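Local coordinates for protein nigerythrin (Desulfovibrio vulgaris subsp. vulgaris, PDB 1YUZ) that reduces hydrogen peroxide at a diiron centre in vitro, acting as an NADH peroxidase of the rubrerythrin family that also carries a rubredoxin-like iron site, at residues E115-I127 and F142-Y156. Sequence-based numbering, arbitrary orientation. Where two conformers were deposited one is given.
Sequences EIYETSDMYPAFI and FTRAKLAESVHAERY. With FE2 (Fe (II) ion), chain G; FE (Fe (III) ion), chain F.
The side chains of Glu149 and Glu115 cross at about a right angle, with their carboxylate planes 62° apart, and the Glu149 carboxylate bridges the two irons: OE1 binds the iron(II) ion at 2.0 Å and OE2 the iron(III) ion. Its chain bends at chi2 (-62°), which turns the carboxylate so that each oxygen faces one iron. Glu115 grips the iron(II) ion with both oxygens, while the ring of His152, perpendicular to that carboxylate, binds it through ND1 at 2.2 Å; its NE2 is hydrogen-bonded to Gly178. Glu118 reaches the iron(III) ion extended, through OE1. One water joins the metals, Glu40 and a bridging Glu73 complete the site, and Tyr47 hydrogen-bonds Glu115 OE2. Beside the site, Thr119 OG1 donates to Lys146 O (2.8 Å) and accepts from Lys146 NZ, which also meets Thr119 O from above its carbonyl plane. Tyr160 of the second subunit is another partner of NZ. Tyr123 is clasped between Ala145 CB, 3.8 Å from its ring centroid over one face, and Met122 CE over the opposite face; its hydroxyl hydrogen-bonds Glu40, an iron ligand. Farther along, Phe126 CB sits over the Phe142 ring face, and Ile127 CG1 abuts Phe142 CB at 3.4 Å. The axes of these near-antiparallel segments of the ferritin-like four-helix bundle come within 7.9 Å. Two bridging carboxylates and a shared water hold the irons next to each other, and the dense anionic ligation probably helps to balance their positive charge.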
ATOM      1  N   GLU B 115      -4.579   5.794  -4.056  1.00  7.73           N
ATOM      2  CA  GLU B 115      -3.217   6.296  -4.189  1.00  7.78           C
ATOM      3  C   GLU B 115      -2.419   5.404  -5.129  1.00  7.74           C
ATOM      4  O   GLU B 115      -1.669   5.898  -5.973  1.00  7.70           O
ATOM      5  CB  GLU B 115      -2.532   6.344  -2.823  1.00  7.71           C
ATOM      6  CG  GLU B 115      -3.151   7.324  -1.837  1.00  7.80           C
ATOM      7  CD  GLU B 115      -2.987   8.777  -2.254  1.00  7.84           C
ATOM      8  OE1 GLU B 115      -2.164   9.067  -3.146  1.00  7.98           O
ATOM      9  OE2 GLU B 115      -3.672   9.644  -1.673  1.00  7.98           O
ATOM     10  N   ILE B 116      -2.570   4.092  -4.978  1.00  7.77           N
ATOM     11  CA  ILE B 116      -1.860   3.157  -5.839  1.00  8.00           C
ATOM     12  C   ILE B 116      -2.298   3.342  -7.292  1.00  8.15           C
ATOM     13  O   ILE B 116      -1.467   3.336  -8.198  1.00  8.27           O
ATOM     14  CB  ILE B 116      -2.103   1.710  -5.369  1.00  8.03           C
ATOM     15  CG1 ILE B 116      -1.371   1.480  -4.043  1.00  8.16           C
ATOM     16  CG2 ILE B 116      -1.625   0.723  -6.418  1.00  8.07           C
ATOM     17  CD1 ILE B 116      -1.733   0.172  -3.360  1.00  8.54           C
ATOM     18  N   TYR B 117      -3.595   3.524  -7.513  1.00  8.31           N
ATOM     19  CA  TYR B 117      -4.088   3.739  -8.865  1.00  8.64           C
ATOM     20  C   TYR B 117      -3.458   5.000  -9.446  1.00  8.66           C
ATOM     21  O   TYR B 117      -3.015   5.014 -10.593  1.00  8.43           O
ATOM     22  CB  TYR B 117      -5.617   3.874  -8.871  1.00  9.10           C
ATOM     23  CG  TYR B 117      -6.145   4.540 -10.122  1.00  9.58           C
ATOM     24  CD1 TYR B 117      -6.550   5.874 -10.107  1.00 10.08           C
ATOM     25  CD2 TYR B 117      -6.160   3.860 -11.342  1.00  9.89           C
ATOM     26  CE1 TYR B 117      -6.948   6.518 -11.273  1.00 10.34           C
ATOM     27  CE2 TYR B 117      -6.555   4.497 -12.514  1.00 10.25           C
ATOM     28  CZ  TYR B 117      -6.945   5.827 -12.473  1.00 10.40           C
ATOM     29  OH  TYR B 117      -7.309   6.476 -13.635  1.00 11.07           O
ATOM     30  N   GLU B 118      -3.405   6.061  -8.651  1.00  8.67           N
ATOM     31  CA  GLU B 118      -2.834   7.308  -9.138  1.00  8.95           C
ATOM     32  C   GLU B 118      -1.336   7.239  -9.412  1.00  8.71           C
ATOM     33  O   GLU B 118      -0.862   7.766 -10.419  1.00  8.63           O
ATOM     34  CB  GLU B 118      -3.139   8.446  -8.156  1.00  9.71           C
ATOM     35  CG  GLU B 118      -4.634   8.680  -7.971  1.00 11.24           C
ATOM     36  CD  GLU B 118      -4.955   9.871  -7.086  1.00 12.15           C
ATOM     37  OE1 GLU B 118      -4.224  10.880  -7.139  1.00 12.84           O
ATOM     38  OE2 GLU B 118      -5.950   9.800  -6.335  1.00 13.75           O
ATOM     39  N   THR B 119      -0.593   6.566  -8.542  1.00  8.39           N
ATOM     40  CA  THR B 119       0.850   6.487  -8.705  1.00  8.30           C
ATOM     41  C   THR B 119       1.340   5.480  -9.739  1.00  8.54           C
ATOM     42  O   THR B 119       2.405   5.672 -10.323  1.00  8.43           O
ATOM     43  CB  THR B 119       1.542   6.175  -7.351  1.00  8.18           C
ATOM     44  OG1 THR B 119       2.893   6.639  -7.389  1.00  7.64           O
ATOM     45  CG2 THR B 119       1.559   4.675  -7.077  1.00  7.99           C
ATOM     46  N   SER B 120       0.566   4.427  -9.985  1.00  8.66           N
ATOM     47  CA  SER B 120       0.990   3.383 -10.914  1.00  9.01           C
ATOM     48  C   SER B 120       0.196   3.296 -12.204  1.00  9.14           C
ATOM     49  O   SER B 120       0.564   2.549 -13.110  1.00  9.37           O
ATOM     50  CB  SER B 120       0.915   2.020 -10.224  1.00  8.89           C
ATOM     51  OG  SER B 120      -0.437   1.643 -10.016  1.00  8.80           O
ATOM     52  N   ASP B 121      -0.892   4.047 -12.289  1.00  9.45           N
ATOM     53  CA  ASP B 121      -1.738   3.997 -13.467  1.00  9.82           C
ATOM     54  C   ASP B 121      -1.998   5.379 -14.050  1.00  9.82           C
ATOM     55  O   ASP B 121      -1.447   5.731 -15.091  1.00  9.97           O
ATOM     56  CB  ASP B 121      -3.065   3.319 -13.103  1.00 10.32           C
ATOM     57  CG  ASP B 121      -3.938   3.042 -14.306  1.00 10.71           C
ATOM     58  OD1 ASP B 121      -3.900   3.834 -15.270  1.00 11.24           O
ATOM     59  OD2 ASP B 121      -4.683   2.040 -14.276  1.00 11.14           O
ATOM     60  N   MET B 122      -2.808   6.175 -13.361  1.00  9.80           N
ATOM     61  CA  MET B 122      -3.163   7.493 -13.867  1.00  9.81           C
ATOM     62  C   MET B 122      -2.017   8.451 -14.136  1.00  9.55           C
ATOM     63  O   MET B 122      -1.831   8.889 -15.271  1.00  9.57           O
ATOM     64  CB  MET B 122      -4.165   8.175 -12.941  1.00 10.20           C
ATOM     65  CG  MET B 122      -4.738   9.440 -13.551  1.00 10.96           C
ATOM     66  SD  MET B 122      -5.738  10.385 -12.421  1.00 11.80           S
ATOM     67  CE  MET B 122      -4.465  11.253 -11.515  1.00 11.57           C
ATOM     68  N   TYR B 123      -1.250   8.804 -13.112  1.00  9.14           N
ATOM     69  CA  TYR B 123      -0.170   9.742 -13.355  1.00  8.90           C
ATOM     70  C   TYR B 123       0.876   9.205 -14.328  1.00  8.98           C
ATOM     71  O   TYR B 123       1.333   9.945 -15.198  1.00  8.85           O
ATOM     72  CB  TYR B 123       0.428  10.233 -12.031  1.00  8.56           C
ATOM     73  CG  TYR B 123      -0.431  11.318 -11.398  1.00  7.97           C
ATOM     74  CD1 TYR B 123      -0.909  11.190 -10.093  1.00  7.96           C
ATOM     75  CD2 TYR B 123      -0.780  12.467 -12.116  1.00  7.98           C
ATOM     76  CE1 TYR B 123      -1.712  12.174  -9.518  1.00  7.87           C
ATOM     77  CE2 TYR B 123      -1.581  13.458 -11.550  1.00  7.98           C
ATOM     78  CZ  TYR B 123      -2.043  13.306 -10.251  1.00  7.91           C
ATOM     79  OH  TYR B 123      -2.828  14.290  -9.690  1.00  7.98           O
ATOM     80  N   PRO B 124       1.262   7.919 -14.218  1.00  9.05           N
ATOM     81  CA  PRO B 124       2.255   7.445 -15.191  1.00  9.40           C
ATOM     82  C   PRO B 124       1.715   7.577 -16.627  1.00  9.50           C
ATOM     83  O   PRO B 124       2.462   7.906 -17.549  1.00  9.68           O
ATOM     84  CB  PRO B 124       2.468   5.994 -14.781  1.00  9.36           C
ATOM     85  CG  PRO B 124       2.356   6.068 -13.294  1.00  9.32           C
ATOM     86  CD  PRO B 124       1.135   6.964 -13.099  1.00  9.10           C
ATOM     87  N   ALA B 125       0.417   7.338 -16.808  1.00  9.69           N
ATOM     88  CA  ALA B 125      -0.200   7.444 -18.132  1.00  9.86           C
ATOM     89  C   ALA B 125      -0.148   8.885 -18.625  1.00 10.00           C
ATOM     90  O   ALA B 125       0.168   9.147 -19.791  1.00 10.18           O
ATOM     91  CB  ALA B 125      -1.650   6.970 -18.079  1.00 10.13           C
ATOM     92  N   PHE B 126      -0.465   9.820 -17.737  1.00  9.92           N
ATOM     93  CA  PHE B 126      -0.457  11.235 -18.084  1.00 10.06           C
ATOM     94  C   PHE B 126       0.963  11.746 -18.299  1.00 10.12           C
ATOM     95  O   PHE B 126       1.200  12.592 -19.160  1.00 10.10           O
ATOM     96  CB  PHE B 126      -1.136  12.047 -16.982  1.00 10.03           C
ATOM     97  CG  PHE B 126      -2.621  11.830 -16.888  1.00 10.00           C
ATOM     98  CD1 PHE B 126      -3.343  12.397 -15.843  1.00 10.06           C
ATOM     99  CD2 PHE B 126      -3.306  11.085 -17.848  1.00 10.15           C
ATOM    100  CE1 PHE B 126      -4.719  12.231 -15.751  1.00 10.06           C
ATOM    101  CE2 PHE B 126      -4.687  10.914 -17.765  1.00 10.22           C
ATOM    102  CZ  PHE B 126      -5.393  11.487 -16.716  1.00 10.15           C
ATOM    103  N   ILE B 127       1.906  11.241 -17.513  1.00 10.40           N
ATOM    104  CA  ILE B 127       3.298  11.645 -17.660  1.00 10.80           C
ATOM    105  C   ILE B 127       3.797  11.213 -19.033  1.00 11.23           C
ATOM    106  O   ILE B 127       4.427  11.989 -19.747  1.00 11.24           O
ATOM    107  CB  ILE B 127       4.184  11.001 -16.570  1.00 10.52           C
ATOM    108  CG1 ILE B 127       3.835  11.601 -15.205  1.00 10.58           C
ATOM    109  CG2 ILE B 127       5.659  11.210 -16.898  1.00 10.56           C
ATOM    110  CD1 ILE B 127       4.461  10.873 -14.041  1.00 10.60           C
ATOM    111  N   PHE B 142       2.950  16.441 -13.154  1.00  9.55           N
ATOM    112  CA  PHE B 142       2.442  15.081 -12.999  1.00  9.26           C
ATOM    113  C   PHE B 142       3.433  14.209 -12.232  1.00  9.19           C
ATOM    114  O   PHE B 142       3.036  13.328 -11.472  1.00  9.23           O
ATOM    115  CB  PHE B 142       2.164  14.461 -14.370  1.00  9.22           C
ATOM    116  CG  PHE B 142       0.932  14.992 -15.051  1.00  8.99           C
ATOM    117  CD1 PHE B 142       0.888  15.089 -16.438  1.00  9.10           C
ATOM    118  CD2 PHE B 142      -0.203  15.346 -14.322  1.00  8.89           C
ATOM    119  CE1 PHE B 142      -0.263  15.522 -17.091  1.00  8.97           C
ATOM    120  CE2 PHE B 142      -1.361  15.782 -14.966  1.00  8.96           C
ATOM    121  CZ  PHE B 142      -1.391  15.868 -16.357  1.00  8.89           C
ATOM    122  N   THR B 143       4.721  14.444 -12.450  1.00  9.17           N
ATOM    123  CA  THR B 143       5.764  13.690 -11.766  1.00  9.25           C
ATOM    124  C   THR B 143       5.727  13.966 -10.268  1.00  9.19           C
ATOM    125  O   THR B 143       5.773  13.038  -9.456  1.00  9.17           O
ATOM    126  CB  THR B 143       7.161  14.057 -12.305  1.00  9.41           C
ATOM    127  OG1 THR B 143       7.324  13.498 -13.613  1.00  9.94           O
ATOM    128  CG2 THR B 143       8.257  13.526 -11.393  1.00  9.61           C
ATOM    129  N   ARG B 144       5.651  15.241  -9.898  0.50  9.24           N
ATOM    130  CA  ARG B 144       5.607  15.607  -8.489  0.50  9.31           C
ATOM    131  C   ARG B 144       4.410  14.960  -7.803  0.50  9.06           C
ATOM    132  O   ARG B 144       4.540  14.392  -6.719  0.50  8.97           O
ATOM    133  CB  ARG B 144       5.550  17.131  -8.322  0.50  9.73           C
ATOM    134  CG  ARG B 144       6.875  17.840  -8.580  0.50 10.33           C
ATOM    135  CD  ARG B 144       7.072  19.024  -7.629  0.50 10.93           C
ATOM    136  NE  ARG B 144       8.380  19.659  -7.785  0.50 11.54           N
ATOM    137  CZ  ARG B 144       9.541  19.023  -7.659  0.50 11.48           C
ATOM    138  NH1 ARG B 144       9.558  17.728  -7.374  0.50 11.76           N
ATOM    139  NH2 ARG B 144      10.682  19.673  -7.824  0.50 11.74           N
ATOM    140  N   ALA B 145       3.242  15.039  -8.435  1.00  8.79           N
ATOM    141  CA  ALA B 145       2.039  14.443  -7.864  1.00  8.48           C
ATOM    142  C   ALA B 145       2.211  12.931  -7.731  1.00  8.30           C
ATOM    143  O   ALA B 145       1.957  12.364  -6.668  1.00  8.20           O
ATOM    144  CB  ALA B 145       0.819  14.760  -8.739  1.00  8.63           C
ATOM    145  N   LYS B 146       2.656  12.292  -8.810  1.00  7.99           N
ATOM    146  CA  LYS B 146       2.862  10.847  -8.848  1.00  7.80           C
ATOM    147  C   LYS B 146       3.737  10.349  -7.703  1.00  7.71           C
ATOM    148  O   LYS B 146       3.416   9.349  -7.055  1.00  7.53           O
ATOM    149  CB  LYS B 146       3.477  10.458 -10.201  1.00  8.00           C
ATOM    150  CG  LYS B 146       3.844   8.985 -10.378  1.00  7.97           C
ATOM    151  CD  LYS B 146       5.265   8.693  -9.915  1.00  8.24           C
ATOM    152  CE  LYS B 146       5.701   7.277 -10.269  1.00  8.35           C
ATOM    153  NZ  LYS B 146       5.042   6.242  -9.423  1.00  8.54           N
ATOM    154  N   LEU B 147       4.837  11.048  -7.452  1.00  7.69           N
ATOM    155  CA  LEU B 147       5.762  10.662  -6.393  1.00  7.75           C
ATOM    156  C   LEU B 147       5.131  10.746  -5.012  1.00  7.55           C
ATOM    157  O   LEU B 147       5.380   9.899  -4.155  1.00  7.62           O
ATOM    158  CB  LEU B 147       7.007  11.543  -6.442  1.00  7.89           C
ATOM    159  CG  LEU B 147       7.903  11.291  -7.658  1.00  8.10           C
ATOM    160  CD1 LEU B 147       8.913  12.415  -7.787  1.00  8.56           C
ATOM    161  CD2 LEU B 147       8.593   9.946  -7.526  1.00  8.78           C
ATOM    162  N   ALA B 148       4.316  11.769  -4.791  1.00  7.44           N
ATOM    163  CA  ALA B 148       3.671  11.921  -3.498  1.00  7.39           C
ATOM    164  C   ALA B 148       2.615  10.845  -3.280  1.00  7.44           C
ATOM    165  O   ALA B 148       2.433  10.376  -2.161  1.00  7.26           O
ATOM    166  CB  ALA B 148       3.040  13.303  -3.389  1.00  7.52           C
ATOM    167  N   GLU B 149       1.932  10.431  -4.344  1.00  7.49           N
ATOM    168  CA  GLU B 149       0.874   9.435  -4.198  1.00  7.61           C
ATOM    169  C   GLU B 149       1.370   8.103  -3.654  1.00  7.57           C
ATOM    170  O   GLU B 149       0.695   7.478  -2.841  1.00  7.43           O
ATOM    171  CB  GLU B 149       0.154   9.206  -5.531  1.00  8.15           C
ATOM    172  CG  GLU B 149      -0.249  10.484  -6.271  1.00  9.04           C
ATOM    173  CD  GLU B 149      -1.240  11.360  -5.520  1.00  9.73           C
ATOM    174  OE1 GLU B 149      -1.166  11.455  -4.276  1.00  9.86           O
ATOM    175  OE2 GLU B 149      -2.087  11.986  -6.192  1.00 11.01           O
ATOM    176  N   SER B 150       2.541   7.652  -4.089  1.00  7.41           N
ATOM    177  CA  SER B 150       3.026   6.384  -3.572  1.00  7.60           C
ATOM    178  C   SER B 150       3.426   6.534  -2.102  1.00  7.48           C
ATOM    179  O   SER B 150       3.363   5.575  -1.341  1.00  7.60           O
ATOM    180  CB  SER B 150       4.180   5.852  -4.426  1.00  7.79           C
ATOM    181  OG  SER B 150       5.225   6.793  -4.551  1.00  7.98           O
ATOM    182  N   VAL B 151       3.832   7.737  -1.705  1.00  7.53           N
ATOM    183  CA  VAL B 151       4.175   7.982  -0.306  1.00  7.47           C
ATOM    184  C   VAL B 151       2.868   7.938   0.488  1.00  7.28           C
ATOM    185  O   VAL B 151       2.810   7.368   1.575  1.00  7.14           O
ATOM    186  CB  VAL B 151       4.862   9.356  -0.127  1.00  7.54           C
ATOM    187  CG1 VAL B 151       4.882   9.754   1.344  1.00  7.86           C
ATOM    188  CG2 VAL B 151       6.285   9.291  -0.659  1.00  8.05           C
ATOM    189  N   HIS B 152       1.812   8.523  -0.065  1.00  7.10           N
ATOM    190  CA  HIS B 152       0.513   8.513   0.599  1.00  6.94           C
ATOM    191  C   HIS B 152       0.035   7.078   0.783  1.00  6.91           C
ATOM    192  O   HIS B 152      -0.525   6.723   1.822  1.00  6.84           O
ATOM    193  CB  HIS B 152      -0.518   9.271  -0.236  1.00  6.92           C
ATOM    194  CG  HIS B 152      -0.213  10.727  -0.395  1.00  6.98           C
ATOM    195  ND1 HIS B 152      -0.866  11.524  -1.309  1.00  7.12           N
ATOM    196  CD2 HIS B 152       0.665  11.531   0.250  1.00  7.14           C
ATOM    197  CE1 HIS B 152      -0.403  12.758  -1.221  1.00  7.17           C
ATOM    198  NE2 HIS B 152       0.527  12.789  -0.284  1.00  7.11           N
ATOM    199  N   ALA B 153       0.242   6.250  -0.236  1.00  6.99           N
ATOM    200  CA  ALA B 153      -0.173   4.855  -0.161  1.00  7.20           C
ATOM    201  C   ALA B 153       0.541   4.169   0.998  1.00  7.34           C
ATOM    202  O   ALA B 153      -0.084   3.461   1.787  1.00  7.29           O
ATOM    203  CB  ALA B 153       0.138   4.140  -1.472  1.00  7.24           C
ATOM    204  N   GLU B 154       1.850   4.382   1.110  1.00  7.56           N
ATOM    205  CA  GLU B 154       2.603   3.760   2.189  1.00  7.85           C
ATOM    206  C   GLU B 154       2.138   4.263   3.552  1.00  7.74           C
ATOM    207  O   GLU B 154       2.006   3.480   4.490  1.00  7.64           O
ATOM    208  CB  GLU B 154       4.100   4.024   2.028  1.00  8.35           C
ATOM    209  CG  GLU B 154       4.924   3.370   3.124  1.00  9.47           C
ATOM    210  CD  GLU B 154       6.411   3.620   2.998  1.00 10.17           C
ATOM    211  OE1 GLU B 154       7.147   3.255   3.939  1.00 11.00           O
ATOM    212  OE2 GLU B 154       6.850   4.170   1.965  1.00 11.05           O
ATOM    213  N   ARG B 155       1.886   5.564   3.662  1.00  7.59           N
ATOM    214  CA  ARG B 155       1.433   6.136   4.925  1.00  7.84           C
ATOM    215  C   ARG B 155       0.099   5.524   5.341  1.00  7.69           C
ATOM    216  O   ARG B 155      -0.113   5.228   6.512  1.00  7.59           O
ATOM    217  CB  ARG B 155       1.300   7.658   4.797  1.00  8.46           C
ATOM    218  CG  ARG B 155       2.637   8.397   4.702  1.00  9.70           C
ATOM    219  CD  ARG B 155       3.092   8.933   6.058  1.00 11.02           C
ATOM    220  NE  ARG B 155       3.185   7.903   7.089  1.00 12.20           N
ATOM    221  CZ  ARG B 155       4.123   6.962   7.137  1.00 12.54           C
ATOM    222  NH1 ARG B 155       5.062   6.914   6.203  1.00 13.19           N
ATOM    223  NH2 ARG B 155       4.125   6.075   8.127  1.00 12.71           N
ATOM    224  N   TYR B 156      -0.799   5.326   4.383  1.00  7.56           N
ATOM    225  CA  TYR B 156      -2.097   4.740   4.692  1.00  7.66           C
ATOM    226  C   TYR B 156      -1.955   3.291   5.142  1.00  7.68           C
ATOM    227  O   TYR B 156      -2.629   2.861   6.075  1.00  7.56           O
ATOM    228  CB  TYR B 156      -3.018   4.823   3.474  1.00  7.64           C
ATOM    229  CG  TYR B 156      -3.604   6.201   3.225  1.00  7.55           C
ATOM    230  CD1 TYR B 156      -3.930   6.613   1.934  1.00  7.62           C
ATOM    231  CD2 TYR B 156      -3.895   7.064   4.284  1.00  7.71           C
ATOM    232  CE1 TYR B 156      -4.539   7.842   1.702  1.00  7.60           C
ATOM    233  CE2 TYR B 156      -4.505   8.296   4.064  1.00  7.59           C
ATOM    234  CZ  TYR B 156      -4.826   8.677   2.773  1.00  7.68           C
ATOM    235  OH  TYR B 156      -5.453   9.886   2.557  1.00  8.11           O
TER
HETATM  236 FE   FE2 G 302      -2.491  11.217  -2.789  1.00  8.13          FE
HETATM  237 FE    FE F 301      -4.028  12.357  -5.681  1.00 10.00          FE
HETATM  238  O   HOH W   1      -4.206  11.025  -4.250  1.00 13.29           O